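Local coordinates for protein cyclin homolog (Herpesvirus saimiri, PDB 2F2C) that is a viral D-type cyclin homologue that may contribute to cell transformation and rapid T-cell proliferation during latent infection, at residues V150-C160 and P195-L203. Residues are numbered along the deposited sequence; the frame is centred on the assembly and turned at random.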
loop_
_atom_site.group_PDB
_atom_site.type_symbol
_atom_site.label_atom_id
_atom_site.label_comp_id
_atom_site.label_asym_id
_atom_site.label_seq_id
_atom_site.Cartn_x
_atom_site.Cartn_y
_atom_site.Cartn_z
ATOM N N VAL A 150 5.472 8.112 -5.345
ATOM C CA VAL A 150 4.369 9.053 -5.241
ATOM C C VAL A 150 3.823 9.359 -6.658
ATOM O O VAL A 150 4.569 9.786 -7.534
ATOM C CB VAL A 150 4.767 10.342 -4.520
ATOM C CG1 VAL A 150 3.666 11.375 -4.674
ATOM C CG2 VAL A 150 5.006 10.072 -3.064
ATOM N N LEU A 151 2.532 9.111 -6.870
ATOM C CA LEU A 151 1.902 9.330 -8.171
ATOM C C LEU A 151 1.112 10.611 -8.152
ATOM O O LEU A 151 0.409 10.884 -7.171
ATOM C CB LEU A 151 0.924 8.204 -8.481
ATOM C CG LEU A 151 1.529 6.824 -8.439
ATOM C CD1 LEU A 151 0.470 5.796 -8.794
ATOM C CD2 LEU A 151 2.667 6.816 -9.433
ATOM N N ALA A 152 1.173 11.368 -9.245
ATOM C CA ALA A 152 0.407 12.605 -9.343
ATOM C C ALA A 152 -0.957 12.318 -8.745
ATOM O O ALA A 152 -1.564 13.129 -8.056
ATOM C CB ALA A 152 0.268 13.033 -10.785
ATOM N N THR A 153 -1.403 11.104 -8.962
ATOM C CA THR A 153 -2.764 10.786 -8.731
ATOM C C THR A 153 -3.086 10.556 -7.254
ATOM O O THR A 153 -4.249 10.609 -6.865
ATOM C CB THR A 153 -3.126 9.631 -9.659
ATOM O OG1 THR A 153 -4.469 9.814 -10.083
ATOM C CG2 THR A 153 -3.115 8.332 -8.964
ATOM N N ASP A 154 -2.052 10.344 -6.433
ATOM C CA ASP A 154 -2.225 10.126 -4.997
ATOM C C ASP A 154 -2.582 11.430 -4.282
ATOM O O ASP A 154 -3.065 11.409 -3.137
ATOM C CB ASP A 154 -0.944 9.599 -4.338
ATOM C CG ASP A 154 -0.477 8.236 -4.869
ATOM O OD1 ASP A 154 -1.259 7.244 -4.869
ATOM O OD2 ASP A 154 0.720 8.066 -5.241
ATOM N N PHE A 155 -2.308 12.564 -4.925
ATOM C CA PHE A 155 -2.536 13.854 -4.296
ATOM C C PHE A 155 -3.976 14.307 -4.344
ATOM O O PHE A 155 -4.387 15.038 -3.451
ATOM C CB PHE A 155 -1.670 14.939 -4.912
ATOM C CG PHE A 155 -0.307 15.035 -4.323
ATOM C CD1 PHE A 155 0.755 14.315 -4.869
ATOM C CD2 PHE A 155 -0.069 15.862 -3.243
ATOM C CE1 PHE A 155 2.016 14.414 -4.329
ATOM C CE2 PHE A 155 1.198 15.957 -2.702
ATOM C CZ PHE A 155 2.233 15.230 -3.237
ATOM N N LEU A 156 -4.736 13.894 -5.367
ATOM C CA LEU A 156 -6.125 14.371 -5.590
ATOM C C LEU A 156 -6.975 14.627 -4.351
ATOM O O LEU A 156 -7.466 15.737 -4.142
ATOM C CB LEU A 156 -6.878 13.432 -6.518
ATOM C CG LEU A 156 -6.443 13.542 -7.979
ATOM C CD1 LEU A 156 -6.849 12.278 -8.692
ATOM C CD2 LEU A 156 -7.030 14.775 -8.656
ATOM N N ILE A 157 -7.131 13.614 -3.515
ATOM C CA ILE A 157 -8.060 13.736 -2.416
ATOM C C ILE A 157 -7.515 14.593 -1.276
ATOM O O ILE A 157 -8.239 15.488 -0.800
ATOM C CB ILE A 157 -8.567 12.345 -1.946
ATOM C CG1 ILE A 157 -9.309 11.643 -3.098
ATOM C CG2 ILE A 157 -9.457 12.474 -0.693
ATOM C CD1 ILE A 157 -10.706 12.215 -3.375
ATOM N N PRO A 158 -6.288 14.327 -0.799
ATOM C CA PRO A 158 -5.643 15.220 0.167
ATOM C C PRO A 158 -5.679 16.705 -0.228
ATOM O O PRO A 158 -5.876 17.566 0.642
ATOM C CB PRO A 158 -4.211 14.700 0.212
ATOM C CG PRO A 158 -4.362 13.268 -0.005
ATOM C CD PRO A 158 -5.462 13.127 -1.043
ATOM N N LEU A 159 -5.523 17.015 -1.513
ATOM C CA LEU A 159 -5.636 18.412 -1.948
ATOM C C LEU A 159 -7.059 18.926 -1.801
ATOM O O LEU A 159 -7.255 20.027 -1.253
ATOM C CB LEU A 159 -5.121 18.635 -3.379
ATOM C CG LEU A 159 -3.615 18.478 -3.569
ATOM C CD1 LEU A 159 -3.232 18.821 -4.985
ATOM C CD2 LEU A 159 -2.867 19.341 -2.572
ATOM N N CYS A 160 -8.033 18.128 -2.269
ATOM C CA CYS A 160 -9.464 18.445 -2.097
ATOM C C CYS A 160 -9.857 18.742 -0.653
ATOM O O CYS A 160 -10.552 19.719 -0.389
ATOM C CB CYS A 160 -10.349 17.306 -2.608
ATOM S SG CYS A 160 -10.361 17.122 -4.387
ATOM N N PRO A 195 4.923 15.462 -8.844
ATOM C CA PRO A 195 3.593 14.858 -8.854
ATOM C C PRO A 195 2.530 15.781 -8.268
ATOM O O PRO A 195 1.438 15.893 -8.826
ATOM C CB PRO A 195 3.756 13.591 -8.021
ATOM C CG PRO A 195 5.214 13.410 -7.816
ATOM C CD PRO A 195 5.967 14.542 -8.368
ATOM N N GLY A 196 2.849 16.455 -7.172
ATOM C CA GLY A 196 1.886 17.335 -6.525
ATOM C C GLY A 196 1.474 18.461 -7.447
ATOM O O GLY A 196 0.316 18.848 -7.462
ATOM N N LEU A 197 2.417 18.996 -8.218
ATOM C CA LEU A 197 2.081 20.043 -9.176
ATOM C C LEU A 197 1.204 19.528 -10.323
ATOM O O LEU A 197 0.156 20.123 -10.611
ATOM C CB LEU A 197 3.333 20.744 -9.707
ATOM C CG LEU A 197 3.904 21.819 -8.779
ATOM C CD1 LEU A 197 5.232 22.343 -9.314
ATOM C CD2 LEU A 197 2.895 22.953 -8.538
ATOM N N ILE A 198 1.620 18.434 -10.968
ATOM C CA ILE A 198 0.772 17.795 -11.978
ATOM C C ILE A 198 -0.672 17.688 -11.467
ATOM O O ILE A 198 -1.615 18.103 -12.150
ATOM C CB ILE A 198 1.291 16.401 -12.327
ATOM C CG1 ILE A 198 2.735 16.450 -12.826
ATOM C CG2 ILE A 198 0.368 15.726 -13.344
ATOM C CD1 ILE A 198 3.412 15.076 -12.769
ATOM N N CYS A 199 -0.827 17.157 -10.249
ATOM C CA CYS A 199 -2.133 16.983 -9.624
ATOM C C CYS A 199 -2.881 18.280 -9.417
ATOM O O CYS A 199 -3.999 18.394 -9.859
ATOM C CB CYS A 199 -2.015 16.299 -8.277
ATOM S SG CYS A 199 -3.671 15.971 -7.625
ATOM N N ALA A 200 -2.281 19.229 -8.705
ATOM C CA ALA A 200 -2.810 20.591 -8.605
ATOM C C ALA A 200 -3.382 21.083 -9.937
ATOM O O ALA A 200 -4.510 21.574 -9.995
ATOM C CB ALA A 200 -1.701 21.573 -8.119
ATOM N N GLY A 201 -2.588 20.959 -10.996
ATOM C CA GLY A 201 -2.986 21.403 -12.318
ATOM C C GLY A 201 -4.192 20.631 -12.825
ATOM O O GLY A 201 -5.164 21.236 -13.297
ATOM N N GLY A 202 -4.147 19.302 -12.719
ATOM C CA GLY A 202 -5.277 18.490 -13.130
ATOM C C GLY A 202 -6.578 18.962 -12.495
ATOM O O GLY A 202 -7.639 18.906 -13.104
ATOM N N LEU A 203 -6.488 19.452 -11.271
ATOM C CA LEU A 203 -7.659 19.733 -10.476
ATOM C C LEU A 203 -8.215 21.078 -10.887
ATOM O O LEU A 203 -9.439 21.254 -11.014
ATOM C CB LEU A 203 -7.275 19.733 -8.996
ATOM C CG LEU A 203 -8.270 19.279 -7.937
ATOM C CD1 LEU A 203 -8.984 17.987 -8.337
ATOM C CD2 LEU A 203 -7.524 19.054 -6.642
#
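The ring of F155 turns one face to G196 in the first turn of helix 195-203. G196 CA stands 3.6 Å from the centroid of the F155 ring, 12° off its normal, which makes this a CH-pi contact. One turn on, C199 SG is carried anti to its backbone N (chi1 -175°), a rotation that drives the sulfur into segment 150-160. There C199 SG packs 3.5 Å from F155 CB, while CG and CD2 of L156 and CD1 of L159 also close on the thiol. L159 acts as a knob, seated in a hole formed by G196, C199, A200 and L203. L203 in turn divides its branches: CD1 meets L156 CD2 at 3.8 Å, the two side chains passing at a slant, and CD2 reaches L159 CB and C160 SG. At the other end the chain comes nearest, with A152 CA 3.9 Å from P195 CA; A152 CB abuts I198 CG2 at 3.7 Å, and the side chain of V150 crosses that of P195 at about a right angle, its CG1 meeting CB and CG of the proline. The short segments of the two helices, crossing at -66°, lie in the viral cyclin family region of an all-helical cyclin. Helix 21-31 covers F155, and its E31 accepts a hydrogen bond from G196 N; helix 170-184 flanks L156, and helix 218-228 backs L159 and A200.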